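Long-range contacts in cysteine desulfurase (Fervidobacterium islandicum, PDB 6A6E), which catalyses the PLP-dependent removal of sulfur from cysteine, and as a SufS-type desulfurase probably supplies that sulfur for iron-sulfur cluster assembly: residues Asn112-Ser117 with Glu254-Phe259; Asn204-Val209 with Asp226-Val231; Asn349-His354 with Ser388-Pro393; His360-Asn365 with Glu415-Ile420. All coordinates share one frame; numbering follows the deposited sequence.

Contact 1: Asn112-Ser117 with Glu254-Phe259; sequences NSLAKS and EQLEPF
Ser-113, Lys-116 and Ser-117, near the C-terminal end of helix 103-116, make a mostly polar, buried contact with the backbone of Leu-256 to Phe-259, in the loop after helix 250-253. Ser-117 OG works both ways: it receives Glu-257 N at 2.8 Å (N-H...O angle 155°) and donates to Ser-113 O at 2.7 Å. Ser-113 O is thus gripped twice, by Ser-117 N and OG from opposite faces of its carbonyl plane. Ser-113 OG lies within reach of both Glu-257 O, at 2.9 Å, and Phe-109 O. The bend of Lys-116 at chi3 (-73°) lets NZ donate to Pro-258 O and Phe-259 O, each at 3.0 Å, the first in its carbonyl plane; Tyr-261 OH is a further partner. A methionine in its place would probably leave these two carbonyls without their shared donor and the loop freer to shift. At the other end Asn-112, its amide held by Asn-108 and Tyr-147, puts ND2 3.5 Å from Phe-259 CE1, amide and ring planes 17° apart. Leu-114 CD2 meets Leu-256 CD2 at 3.8 Å. Glu-257 OE2 is hydrogen-bonded to Tyr-261 OH, OE1 forms a salt bridge with Arg-142 of the second subunit, and Phe-259 meets Phe-259 of that subunit, so the loop belongs to the dimer interface of a fold type I PLP enzyme.

Contact 2: Asn204-Val209 with Asp226-Val231; sequences NATLIV and DVDFLV. With GOL (glycerol), chain K.
Ile-208 pairs with Phe-229, and Val-209 with Leu-230, in neighbouring parallel strands; over residues 206-209 and 229-231 the strand axes approach to 4.7 Å at 15°. Backbone bonds join them: Phe-229 N to Leu-207 O (3.0 Å), Val-209 N to Phe-229 O (3.0 Å) and Val-231 N to Val-209 O, with Asp-228 N adding a weak bond to Leu-207 O. Between these, Ile-208 CA and Leu-230 CA each direct a C-H at a carbonyl of the other strand.

The charged group is Asp-228. Its OD2 takes Leu-207 N at 2.8 Å on the anti lone pair, almost straight at 176°, extending the pairing to the residue just before strand 229-233. Arg-199 forms a salt bridge with OD2, and Lys-249 with OD1. A glycerol, probably from the crystallisation liquor, donates to OD1 from O1 at 2.6 Å and to Ala-205 O from O2.

Apolar contacts lie on both faces of the strand pair. On one, Thr-206 CG2 comes to the edge of the Phe-229 ring, 3.6 Å from CE2, and Ile-208 packs beside it. On the other, Val-209 CG1, opposite the backbone N (chi1 169°), reaches Leu-230 CD1 at 3.8 Å, while CG2, beside that N, reaches Val-227 CG1 at 3.6 Å. With two cationic partners and a backbone N-H, Asp-228's buried carboxylate is probably stabilised in its ionised form, tying the beta-alpha-beta unit at its strand starts.

Contact 3: Asn349-His354 with Ser388-Pro393; sequences NVKGVH and SKIDFP
Lys-351 and Ile-390 come closest in the backbone, CA atoms 6.7 Å apart, where strand 345-350 ends in a type II turn from Val-350 to Val-353 (Gly-352 has phi 85°) and no direct hydrogen bond crosses to the loop 388-393. Ile-390 links the two sides. Its CG2 presses on Lys-351 CG at 3.3 Å, tighter than usual for two carbons, while CD1 reaches Asn-349 CB at 3.8 Å because CG1 sits between the backbone N and carbonyl carbon (chi1 57°). The Asn-349 amide then lies against Pro-393, OD1 3.7 Å from CG, and stands at 80° to the Phe-392 ring, ND2 3.7 Å from CE1. Tyr-335 OH and Ser-395 O take its N-H groups. A water receives Gly-352 N and returns a weak bond to Asp-391 O. Ser-388 OG accepts Ile-390 N, forming an ST turn. The arrangement is a surface loop closing over the C-terminal end of strand 345-350, next to the edge strand 332-334 of the C-terminal domain's mixed sheet.

Contact 4: His360-Asn365 with Glu415-Ile420; sequences HILDEN and EGLKYI
With CG1 of Ile-361 opposite the carbonyl carbon (chi1 -67°), its CG2 lies opposite the backbone N and meets Ile-420, while Leu-362 (chi1 -72°) lays CD2 on Gly-416 and CD1 on Leu-417. Ile-361 CG2 touches Ile-420 CG1 at 3.6 Å, the two isoleucines lying alongside with their chains running opposite ways. Ile-420 CD1 continues to Leu-362 CG at 3.8 Å, where the two side chains cross at about a right angle. The axes of segments 360-365 and 415-420, in helices 355-366 and 407-423, cross at 117° and approach to 9.8 Å; the helices pack in the alpha/beta C-terminal domain against its mixed sheet: Leu-362 also rests on Val-368 and Thr-370, Leu-417 on Phe-348 and Val-350. Gly-416, bare of a side chain, lets Leu-362 CD2 approach its CA to 3.8 Å and the two CA atoms to 5.9 Å. Leu-362 CD1 meets Leu-417 CD2 at 4.1 Å. With an alanine here in place of Leu-362, a gap is likely to open beside Gly-416, leaving Ile-420 CD1 and Leu-417 CD2 without these apolar neighbours. On the more exposed side, Ile-361 CG2 also reaches Tyr-419 CD1 at 4.3 Å, the tyrosine ring in turn meeting Phe-366 edge-to-face.

The four contacts fall into two pairs. Contacts 1 and 2, centres about 15 Å apart, belong to the large PLP-binding domain and touch through Leu-256 CD1 and Phe-229 CZ (4.2 Å). Contact 2 comes nearer a cofactor: the Val-231 side chain is about 7 Å from a bound PLP, that of Phe-259 in contact 1 about 12 Å from a bound PLP. Its strands run on to the pocket residues Asp-210 and Ser-233, and the helix of contact 1 begins at the pocket residues Thr-103 and Thr-104. Contacts 3 and 4, centres about 16 Å apart, share the C-terminal domain, where Val-353 CG1 packs on Ile-420 CG2 (4.0 Å). Between contacts 2 and 4 the centres lie about 42 Å apart.

Contact 1: Asn112-Ser117 with Glu254-Phe259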
loop_
_atom_site.group_PDB
_atom_site.type_symbol
_atom_site.label_atom_id
_atom_site.label_comp_id
_atom_site.label_asym_id
_atom_site.label_seq_id
_atom_site.Cartn_x
_atom_site.Cartn_y
_atom_site.Cartn_z
ATOM N N ASN A 112 -9.490 -1.132 -14.708
ATOM C CA ASN A 112 -8.407 -1.120 -15.636
ATOM C C ASN A 112 -8.129 -2.516 -16.198
ATOM O O ASN A 112 -7.855 -2.638 -17.442
ATOM C CB ASN A 112 -7.100 -0.526 -15.067
ATOM C CG ASN A 112 -7.183 0.927 -14.827
ATOM O OD1 ASN A 112 -6.964 1.725 -15.750
ATOM N ND2 ASN A 112 -7.489 1.323 -13.546
ATOM N N SER A 113 -8.079 -3.542 -15.348
ATOM C CA SER A 113 -7.797 -4.869 -15.862
ATOM C C SER A 113 -8.971 -5.365 -16.755
ATOM O O SER A 113 -8.725 -5.968 -17.788
ATOM C CB SER A 113 -7.505 -5.919 -14.792
ATOM O OG SER A 113 -6.277 -5.546 -14.092
ATOM N N LEU A 114 -10.219 -5.145 -16.366
ATOM C CA LEU A 114 -11.328 -5.585 -17.264
ATOM C C LEU A 114 -11.236 -4.935 -18.665
ATOM O O LEU A 114 -11.468 -5.613 -19.672
ATOM C CB LEU A 114 -12.675 -5.428 -16.625
ATOM C CG LEU A 114 -12.868 -6.339 -15.400
ATOM C CD1 LEU A 114 -13.976 -5.789 -14.553
ATOM C CD2 LEU A 114 -13.088 -7.815 -15.639
ATOM N N ALA A 115 -10.869 -3.670 -18.740
ATOM C CA ALA A 115 -10.771 -2.981 -20.024
ATOM C C ALA A 115 -9.563 -3.461 -20.857
ATOM O O ALA A 115 -9.651 -3.668 -22.068
ATOM C CB ALA A 115 -10.674 -1.485 -19.812
ATOM N N LYS A 116 -8.438 -3.697 -20.198
ATOM C CA LYS A 116 -7.253 -4.142 -20.907
ATOM C C LYS A 116 -7.345 -5.559 -21.352
ATOM O O LYS A 116 -6.632 -5.948 -22.238
ATOM C CB LYS A 116 -5.971 -3.999 -20.033
ATOM C CG LYS A 116 -5.496 -2.557 -19.770
ATOM C CD LYS A 116 -4.027 -2.527 -19.225
ATOM C CE LYS A 116 -3.865 -3.016 -17.752
ATOM N NZ LYS A 116 -2.517 -2.791 -17.012
ATOM N N SER A 117 -8.129 -6.359 -20.655
ATOM C CA SER A 117 -8.294 -7.724 -21.006
ATOM C C SER A 117 -9.317 -7.900 -22.161
ATOM O O SER A 117 -9.600 -9.022 -22.537
ATOM C CB SER A 117 -8.807 -8.525 -19.817
ATOM O OG SER A 117 -7.999 -8.377 -18.641
ATOM N N GLU A 254 -7.417 -15.989 -14.096
ATOM C CA GLU A 254 -6.501 -16.555 -15.076
ATOM C C GLU A 254 -6.553 -15.893 -16.437
ATOM O O GLU A 254 -5.596 -16.033 -17.178
ATOM C CB GLU A 254 -6.707 -18.062 -15.266
ATOM C CG GLU A 254 -6.107 -18.901 -14.161
ATOM C CD GLU A 254 -6.704 -20.309 -14.075
ATOM O OE1 GLU A 254 -7.727 -20.628 -14.747
ATOM O OE2 GLU A 254 -6.170 -21.117 -13.293
ATOM N N GLN A 255 -7.631 -15.201 -16.763
ATOM C CA GLN A 255 -7.782 -14.542 -18.048
ATOM C C GLN A 255 -7.539 -13.003 -17.988
ATOM O O GLN A 255 -7.645 -12.286 -19.016
ATOM C CB GLN A 255 -9.196 -14.861 -18.600
ATOM C CG GLN A 255 -9.466 -16.368 -18.793
ATOM C CD GLN A 255 -8.429 -17.029 -19.694
ATOM O OE1 GLN A 255 -7.729 -17.943 -19.293
ATOM N NE2 GLN A 255 -8.304 -16.522 -20.899
ATOM N N LEU A 256 -7.176 -12.487 -16.807
ATOM C CA LEU A 256 -7.157 -11.034 -16.643
ATOM C C LEU A 256 -5.769 -10.544 -16.884
ATOM O O LEU A 256 -4.835 -11.151 -16.333
ATOM C CB LEU A 256 -7.514 -10.637 -15.215
ATOM C CG LEU A 256 -8.878 -10.307 -14.709
ATOM C CD1 LEU A 256 -8.690 -9.682 -13.304
ATOM C CD2 LEU A 256 -9.633 -9.370 -15.643
ATOM N N GLU A 257 -5.609 -9.489 -17.689
ATOM C CA GLU A 257 -4.355 -8.732 -17.757
ATOM C C GLU A 257 -3.976 -8.120 -16.343
ATOM O O GLU A 257 -4.833 -7.553 -15.664
ATOM C CB GLU A 257 -4.451 -7.599 -18.793
ATOM C CG GLU A 257 -3.210 -6.668 -18.921
ATOM C CD GLU A 257 -2.003 -7.293 -19.614
ATOM O OE1 GLU A 257 -2.116 -8.387 -20.173
ATOM O OE2 GLU A 257 -0.904 -6.719 -19.555
ATOM N N PRO A 258 -2.708 -8.238 -15.929
ATOM C CA PRO A 258 -2.334 -7.640 -14.605
ATOM C C PRO A 258 -2.622 -6.169 -14.638
ATOM O O PRO A 258 -2.493 -5.526 -15.704
ATOM C CB PRO A 258 -0.851 -7.902 -14.511
ATOM C CG PRO A 258 -0.643 -9.202 -15.314
ATOM C CD PRO A 258 -1.641 -9.109 -16.456
ATOM N N PHE A 259 -2.983 -5.611 -13.490
ATOM C CA PHE A 259 -3.125 -4.163 -13.366
ATOM C C PHE A 259 -1.721 -3.443 -13.363
ATOM O O PHE A 259 -1.419 -2.626 -14.211
ATOM C CB PHE A 259 -3.938 -3.849 -12.061
ATOM C CG PHE A 259 -4.176 -2.433 -11.826
ATOM C CD1 PHE A 259 -4.295 -1.559 -12.883
ATOM C CD2 PHE A 259 -4.180 -1.930 -10.530
ATOM C CE1 PHE A 259 -4.506 -0.213 -12.684
ATOM C CE2 PHE A 259 -4.426 -0.578 -10.319
ATOM C CZ PHE A 259 -4.593 0.256 -11.385
#

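Contact 2: Asn204-Val209 with Asp226-Val231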
loop_
_atom_site.group_PDB
_atom_site.type_symbol
_atom_site.label_atom_id
_atom_site.label_comp_id
_atom_site.label_asym_id
_atom_site.label_seq_id
_atom_site.Cartn_x
_atom_site.Cartn_y
_atom_site.Cartn_z
ATOM N N ASN A 204 -25.516 -13.125 -16.175
ATOM C CA ASN A 204 -24.385 -13.061 -17.090
ATOM C C ASN A 204 -23.361 -11.979 -16.814
ATOM O O ASN A 204 -22.403 -11.877 -17.572
ATOM C CB ASN A 204 -24.859 -12.751 -18.488
ATOM C CG ASN A 204 -25.465 -13.922 -19.132
ATOM O OD1 ASN A 204 -24.804 -14.919 -19.286
ATOM N ND2 ASN A 204 -26.757 -13.837 -19.450
ATOM N N ALA A 205 -23.558 -11.158 -15.787
ATOM C CA ALA A 205 -22.630 -10.040 -15.549
ATOM C C ALA A 205 -21.411 -10.525 -14.790
ATOM O O ALA A 205 -21.464 -11.551 -14.114
ATOM C CB ALA A 205 -23.317 -8.894 -14.839
ATOM N N THR A 206 -20.292 -9.853 -14.979
ATOM C CA THR A 206 -19.169 -9.934 -14.011
ATOM C C THR A 206 -19.639 -9.149 -12.828
ATOM O O THR A 206 -19.854 -7.918 -12.916
ATOM C CB THR A 206 -17.877 -9.320 -14.569
ATOM O OG1 THR A 206 -17.430 -10.129 -15.639
ATOM C CG2 THR A 206 -16.736 -9.305 -13.535
ATOM N N LEU A 207 -19.824 -9.848 -11.728
ATOM C CA LEU A 207 -20.278 -9.241 -10.482
ATOM C C LEU A 207 -19.135 -8.958 -9.440
ATOM O O LEU A 207 -18.487 -9.882 -8.885
ATOM C CB LEU A 207 -21.388 -10.086 -9.858
ATOM C CG LEU A 207 -21.948 -9.637 -8.502
ATOM C CD1 LEU A 207 -22.583 -8.257 -8.489
ATOM C CD2 LEU A 207 -22.953 -10.676 -8.051
ATOM N N ILE A 208 -18.993 -7.665 -9.127
ATOM C CA ILE A 208 -18.073 -7.162 -8.130
ATOM C C ILE A 208 -18.843 -6.638 -6.919
ATOM O O ILE A 208 -19.824 -5.850 -7.043
ATOM C CB ILE A 208 -17.237 -5.992 -8.723
ATOM C CG1 ILE A 208 -16.548 -6.447 -9.983
ATOM C CG2 ILE A 208 -16.247 -5.446 -7.657
ATOM C CD1 ILE A 208 -16.102 -5.312 -10.871
ATOM N N VAL A 209 -18.376 -7.018 -5.730
ATOM C CA VAL A 209 -18.913 -6.472 -4.521
ATOM C C VAL A 209 -17.845 -5.695 -3.773
ATOM O O VAL A 209 -16.756 -6.205 -3.542
ATOM C CB VAL A 209 -19.505 -7.602 -3.638
ATOM C CG1 VAL A 209 -19.838 -7.112 -2.268
ATOM C CG2 VAL A 209 -20.778 -8.161 -4.289
ATOM N N ASP A 226 -21.476 -16.458 -4.687
ATOM C CA ASP A 226 -21.141 -16.636 -6.112
ATOM C C ASP A 226 -20.718 -15.346 -6.854
ATOM O O ASP A 226 -20.863 -15.202 -8.093
ATOM C CB ASP A 226 -22.300 -17.306 -6.857
ATOM C CG ASP A 226 -21.842 -17.905 -8.205
ATOM O OD1 ASP A 226 -20.680 -18.360 -8.308
ATOM O OD2 ASP A 226 -22.608 -17.898 -9.181
ATOM N N VAL A 227 -20.185 -14.401 -6.086
ATOM C CA VAL A 227 -19.597 -13.218 -6.668
ATOM C C VAL A 227 -18.389 -13.576 -7.487
ATOM O O VAL A 227 -17.691 -14.538 -7.214
ATOM C CB VAL A 227 -19.162 -12.167 -5.594
ATOM C CG1 VAL A 227 -20.340 -11.650 -4.811
ATOM C CG2 VAL A 227 -18.133 -12.693 -4.632
ATOM N N ASP A 228 -18.118 -12.776 -8.507
ATOM C CA ASP A 228 -16.893 -12.907 -9.278
ATOM C C ASP A 228 -15.663 -12.280 -8.620
ATOM O O ASP A 228 -14.572 -12.834 -8.717
ATOM C CB ASP A 228 -17.164 -12.330 -10.632
ATOM C CG ASP A 228 -18.326 -13.148 -11.373
ATOM O OD1 ASP A 228 -18.291 -14.381 -11.321
ATOM O OD2 ASP A 228 -19.274 -12.546 -11.874
ATOM N N PHE A 229 -15.846 -11.124 -8.018
ATOM C CA PHE A 229 -14.797 -10.418 -7.331
ATOM C C PHE A 229 -15.401 -9.804 -6.088
ATOM O O PHE A 229 -16.578 -9.385 -6.109
ATOM C CB PHE A 229 -14.174 -9.297 -8.196
ATOM C CG PHE A 229 -13.538 -9.778 -9.451
ATOM C CD1 PHE A 229 -12.278 -10.325 -9.433
ATOM C CD2 PHE A 229 -14.264 -9.786 -10.631
ATOM C CE1 PHE A 229 -11.718 -10.836 -10.557
ATOM C CE2 PHE A 229 -13.684 -10.270 -11.786
ATOM C CZ PHE A 229 -12.414 -10.804 -11.754
ATOM N N LEU A 230 -14.586 -9.757 -5.020
ATOM C CA LEU A 230 -14.887 -9.004 -3.806
ATOM C C LEU A 230 -13.614 -8.249 -3.310
ATOM O O LEU A 230 -12.518 -8.804 -3.315
ATOM C CB LEU A 230 -15.365 -9.940 -2.706
ATOM C CG LEU A 230 -15.868 -9.294 -1.407
ATOM C CD1 LEU A 230 -17.278 -9.707 -1.086
ATOM C CD2 LEU A 230 -14.990 -9.691 -0.238
ATOM N N VAL A 231 -13.803 -7.034 -2.800
ATOM C CA VAL A 231 -12.721 -6.248 -2.246
ATOM C C VAL A 231 -13.037 -5.777 -0.818
ATOM O O VAL A 231 -14.183 -5.471 -0.518
ATOM C CB VAL A 231 -12.423 -5.052 -3.140
ATOM C CG1 VAL A 231 -11.887 -5.510 -4.508
ATOM C CG2 VAL A 231 -13.632 -4.137 -3.333
HETATM C C1 GOL K . -20.502 -15.644 -13.613
HETATM O O1 GOL K . -19.436 -16.185 -12.825
HETATM C C2 GOL K . -20.050 -14.916 -14.885
HETATM O O2 GOL K . -21.164 -14.181 -15.394
HETATM C C3 GOL K . -18.919 -13.920 -14.644
HETATM O O3 GOL K . -17.984 -13.857 -15.731
#

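Contact 3: Asn349-His354 with Ser388-Pro393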
loop_
_atom_site.group_PDB
_atom_site.type_symbol
_atom_site.label_atom_id
_atom_site.label_comp_id
_atom_site.label_asym_id
_atom_site.label_seq_id
_atom_site.Cartn_x
_atom_site.Cartn_y
_atom_site.Cartn_z
ATOM N N ASN A 349 -29.511 13.794 10.852
ATOM C CA ASN A 349 -29.368 15.225 11.092
ATOM C C ASN A 349 -30.223 15.668 12.307
ATOM O O ASN A 349 -31.291 15.131 12.558
ATOM C CB ASN A 349 -29.788 15.978 9.848
ATOM C CG ASN A 349 -28.635 16.153 8.868
ATOM O OD1 ASN A 349 -27.573 16.560 9.279
ATOM N ND2 ASN A 349 -28.830 15.781 7.616
ATOM N N VAL A 350 -29.703 16.612 13.091
ATOM C CA VAL A 350 -30.423 17.192 14.193
ATOM C C VAL A 350 -31.116 18.415 13.598
ATOM O O VAL A 350 -30.461 19.248 12.968
ATOM C CB VAL A 350 -29.469 17.586 15.310
ATOM C CG1 VAL A 350 -30.212 18.353 16.409
ATOM C CG2 VAL A 350 -28.818 16.341 15.867
ATOM N N LYS A 351 -32.450 18.480 13.719
ATOM C CA LYS A 351 -33.239 19.643 13.221
ATOM C C LYS A 351 -32.694 20.937 13.715
ATOM O O LYS A 351 -32.538 21.149 14.945
ATOM C CB LYS A 351 -34.706 19.555 13.623
ATOM C CG LYS A 351 -35.472 18.625 12.691
ATOM C CD LYS A 351 -36.764 18.055 13.301
ATOM C CE LYS A 351 -37.029 16.621 12.851
ATOM N NZ LYS A 351 -38.484 16.333 12.777
ATOM N N GLY A 352 -32.352 21.772 12.753
ATOM C CA GLY A 352 -31.944 23.123 13.020
ATOM C C GLY A 352 -30.493 23.241 13.362
ATOM O O GLY A 352 -30.069 24.347 13.647
ATOM N N VAL A 353 -29.703 22.137 13.309
ATOM C CA VAL A 353 -28.295 22.209 13.722
ATOM C C VAL A 353 -27.387 21.672 12.629
ATOM O O VAL A 353 -27.623 20.576 12.108
ATOM C CB VAL A 353 -28.080 21.424 15.023
ATOM C CG1 VAL A 353 -26.667 21.559 15.590
ATOM C CG2 VAL A 353 -29.093 21.888 16.059
ATOM N N HIS A 354 -26.362 22.433 12.288
ATOM C CA HIS A 354 -25.411 22.033 11.228
ATOM C C HIS A 354 -24.708 20.699 11.624
ATOM O O HIS A 354 -24.332 20.512 12.782
ATOM C CB HIS A 354 -24.274 23.067 11.057
ATOM C CG HIS A 354 -24.708 24.432 10.629
ATOM N ND1 HIS A 354 -24.136 25.583 11.147
ATOM C CD2 HIS A 354 -25.638 24.840 9.731
ATOM C CE1 HIS A 354 -24.704 26.639 10.592
ATOM N NE2 HIS A 354 -25.615 26.216 9.730
ATOM N N SER A 388 -35.808 14.675 2.392
ATOM C CA SER A 388 -35.719 15.342 3.646
ATOM C C SER A 388 -37.003 16.170 3.942
ATOM O O SER A 388 -37.608 16.694 3.025
ATOM C CB SER A 388 -34.531 16.279 3.675
ATOM O OG SER A 388 -34.454 16.869 4.981
ATOM N N LYS A 389 -37.352 16.282 5.223
ATOM C CA LYS A 389 -38.458 17.085 5.713
ATOM C C LYS A 389 -37.939 18.262 6.533
ATOM O O LYS A 389 -38.687 18.872 7.289
ATOM C CB LYS A 389 -39.346 16.223 6.610
ATOM C CG LYS A 389 -40.048 15.075 5.897
ATOM C CD LYS A 389 -41.560 15.211 5.973
ATOM C CE LYS A 389 -42.261 14.037 5.311
ATOM N NZ LYS A 389 -41.855 13.938 3.880
ATOM N N ILE A 390 -36.653 18.554 6.425
ATOM C CA ILE A 390 -36.055 19.674 7.154
ATOM C C ILE A 390 -35.303 20.482 6.143
ATOM O O ILE A 390 -35.381 20.213 4.955
ATOM C CB ILE A 390 -35.096 19.213 8.296
ATOM C CG1 ILE A 390 -33.974 18.294 7.742
ATOM C CG2 ILE A 390 -35.894 18.530 9.384
ATOM C CD1 ILE A 390 -32.809 18.045 8.686
ATOM N N ASP A 391 -34.580 21.479 6.612
ATOM C CA ASP A 391 -33.737 22.236 5.745
ATOM C C ASP A 391 -32.442 21.402 5.613
ATOM O O ASP A 391 -31.565 21.469 6.472
ATOM C CB ASP A 391 -33.491 23.600 6.397
ATOM C CG ASP A 391 -32.821 24.575 5.482
ATOM O OD1 ASP A 391 -32.820 24.352 4.254
ATOM O OD2 ASP A 391 -32.299 25.591 5.995
ATOM N N PHE A 392 -32.349 20.607 4.551
ATOM C CA PHE A 392 -31.315 19.584 4.418
ATOM C C PHE A 392 -29.966 20.225 4.090
ATOM O O PHE A 392 -29.805 20.856 3.054
ATOM C CB PHE A 392 -31.702 18.538 3.351
ATOM C CG PHE A 392 -30.728 17.361 3.238
ATOM C CD1 PHE A 392 -30.707 16.372 4.194
ATOM C CD2 PHE A 392 -29.857 17.248 2.147
ATOM C CE1 PHE A 392 -29.820 15.300 4.095
ATOM C CE2 PHE A 392 -28.978 16.180 2.025
ATOM C CZ PHE A 392 -28.956 15.209 3.010
ATOM N N PRO A 393 -28.975 19.996 4.953
ATOM C CA PRO A 393 -27.686 20.639 4.830
ATOM C C PRO A 393 -26.757 20.013 3.829
ATOM O O PRO A 393 -25.616 20.383 3.793
ATOM C CB PRO A 393 -27.119 20.514 6.243
ATOM C CG PRO A 393 -27.757 19.301 6.792
ATOM C CD PRO A 393 -29.120 19.264 6.223
HETATM O O HOH W 1 -32.233 21.239 9.876
#

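Contact 4: His360-Asn365 with Glu415-Ile420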
loop_
_atom_site.group_PDB
_atom_site.type_symbol
_atom_site.label_atom_id
_atom_site.label_comp_id
_atom_site.label_asym_id
_atom_site.label_seq_id
_atom_site.Cartn_x
_atom_site.Cartn_y
_atom_site.Cartn_z
ATOM N N HIS A 360 -18.878 18.415 16.479
ATOM C CA HIS A 360 -17.942 19.163 17.259
ATOM C C HIS A 360 -18.322 19.066 18.748
ATOM O O HIS A 360 -17.515 18.731 19.574
ATOM C CB HIS A 360 -17.871 20.639 16.825
ATOM C CG HIS A 360 -17.050 21.433 17.775
ATOM N ND1 HIS A 360 -15.684 21.364 17.793
ATOM C CD2 HIS A 360 -17.410 22.176 18.866
ATOM C CE1 HIS A 360 -15.221 22.072 18.824
ATOM N NE2 HIS A 360 -16.251 22.574 19.490
ATOM N N ILE A 361 -19.593 19.308 19.069
ATOM C CA ILE A 361 -20.050 19.338 20.485
ATOM C C ILE A 361 -19.974 17.922 21.066
ATOM O O ILE A 361 -19.436 17.728 22.154
ATOM C CB ILE A 361 -21.468 19.950 20.637
ATOM C CG1 ILE A 361 -21.453 21.432 20.294
ATOM C CG2 ILE A 361 -21.973 19.729 22.056
ATOM C CD1 ILE A 361 -22.807 22.015 19.885
ATOM N N LEU A 362 -20.382 16.928 20.291
ATOM C CA LEU A 362 -20.250 15.498 20.736
ATOM C C LEU A 362 -18.853 15.154 21.155
ATOM O O LEU A 362 -18.633 14.586 22.283
ATOM C CB LEU A 362 -20.752 14.502 19.678
ATOM C CG LEU A 362 -22.252 14.490 19.527
ATOM C CD1 LEU A 362 -22.672 13.476 18.489
ATOM C CD2 LEU A 362 -22.855 14.114 20.843
ATOM N N ASP A 363 -17.893 15.583 20.350
ATOM C CA ASP A 363 -16.482 15.338 20.651
ATOM C C ASP A 363 -15.904 16.179 21.845
ATOM O O ASP A 363 -15.280 15.646 22.768
ATOM C CB ASP A 363 -15.614 15.590 19.378
ATOM C CG ASP A 363 -14.111 15.596 19.677
ATOM O OD1 ASP A 363 -13.504 14.582 20.097
ATOM O OD2 ASP A 363 -13.499 16.649 19.492
ATOM N N GLU A 364 -16.119 17.485 21.835
ATOM C CA GLU A 364 -15.469 18.311 22.844
ATOM C C GLU A 364 -16.150 18.116 24.223
ATOM O O GLU A 364 -15.471 17.926 25.238
ATOM C CB GLU A 364 -15.465 19.763 22.416
ATOM C CG GLU A 364 -14.188 20.467 22.841
ATOM C CD GLU A 364 -14.382 21.951 22.894
ATOM O OE1 GLU A 364 -14.678 22.435 24.007
ATOM O OE2 GLU A 364 -14.256 22.627 21.825
ATOM N N ASN A 365 -17.469 18.052 24.231
ATOM C CA ASN A 365 -18.244 18.052 25.483
ATOM C C ASN A 365 -18.695 16.686 25.927
ATOM O O ASN A 365 -19.094 16.565 27.070
ATOM C CB ASN A 365 -19.442 18.994 25.370
ATOM C CG ASN A 365 -18.995 20.418 25.019
ATOM O OD1 ASN A 365 -18.995 20.831 23.862
ATOM N ND2 ASN A 365 -18.505 21.126 26.008
ATOM N N GLU A 415 -27.543 11.066 25.097
ATOM C CA GLU A 415 -27.443 12.142 26.079
ATOM C C GLU A 415 -26.820 13.379 25.407
ATOM O O GLU A 415 -27.272 14.514 25.589
ATOM C CB GLU A 415 -26.577 11.702 27.284
ATOM C CG GLU A 415 -26.207 12.819 28.249
ATOM C CD GLU A 415 -25.212 12.400 29.345
ATOM O OE1 GLU A 415 -25.048 11.184 29.604
ATOM O OE2 GLU A 415 -24.583 13.294 29.968
ATOM N N GLY A 416 -25.753 13.158 24.631
ATOM C CA GLY A 416 -25.127 14.227 23.873
ATOM C C GLY A 416 -26.040 14.943 22.921
ATOM O O GLY A 416 -26.029 16.201 22.855
ATOM N N LEU A 417 -26.832 14.186 22.168
ATOM C CA LEU A 417 -27.682 14.786 21.192
ATOM C C LEU A 417 -28.788 15.642 21.873
ATOM O O LEU A 417 -29.204 16.677 21.336
ATOM C CB LEU A 417 -28.359 13.706 20.318
ATOM C CG LEU A 417 -27.398 12.985 19.325
ATOM C CD1 LEU A 417 -28.101 11.902 18.509
ATOM C CD2 LEU A 417 -26.712 13.956 18.385
ATOM N N LYS A 418 -29.319 15.132 22.988
ATOM C CA LYS A 418 -30.362 15.869 23.735
ATOM C C LYS A 418 -29.857 17.217 24.176
ATOM O O LYS A 418 -30.571 18.205 24.021
ATOM C CB LYS A 418 -30.803 15.051 24.934
ATOM C CG LYS A 418 -31.776 14.007 24.477
ATOM C CD LYS A 418 -32.072 12.997 25.570
ATOM C CE LYS A 418 -33.321 12.228 25.206
ATOM N NZ LYS A 418 -33.363 10.988 25.989
ATOM N N TYR A 419 -28.633 17.218 24.733
ATOM C CA TYR A 419 -27.900 18.401 25.113
ATOM C C TYR A 419 -27.753 19.376 23.991
ATOM O O TYR A 419 -27.860 20.608 24.202
ATOM C CB TYR A 419 -26.502 18.035 25.612
ATOM C CG TYR A 419 -25.678 19.238 25.993
ATOM C CD1 TYR A 419 -25.038 20.000 25.026
ATOM C CD2 TYR A 419 -25.563 19.631 27.332
ATOM C CE1 TYR A 419 -24.314 21.120 25.372
ATOM C CE2 TYR A 419 -24.829 20.741 27.692
ATOM C CZ TYR A 419 -24.220 21.477 26.709
ATOM O OH TYR A 419 -23.498 22.580 27.054
ATOM N N ILE A 420 -27.416 18.858 22.806
ATOM C CA ILE A 420 -27.216 19.725 21.637
ATOM C C ILE A 420 -28.567 20.369 21.249
ATOM O O ILE A 420 -28.607 21.536 20.836
ATOM C CB ILE A 420 -26.567 18.977 20.412
ATOM C CG1 ILE A 420 -25.103 18.657 20.711
ATOM C CG2 ILE A 420 -26.642 19.843 19.149
ATOM C CD1 ILE A 420 -24.533 17.501 19.948
#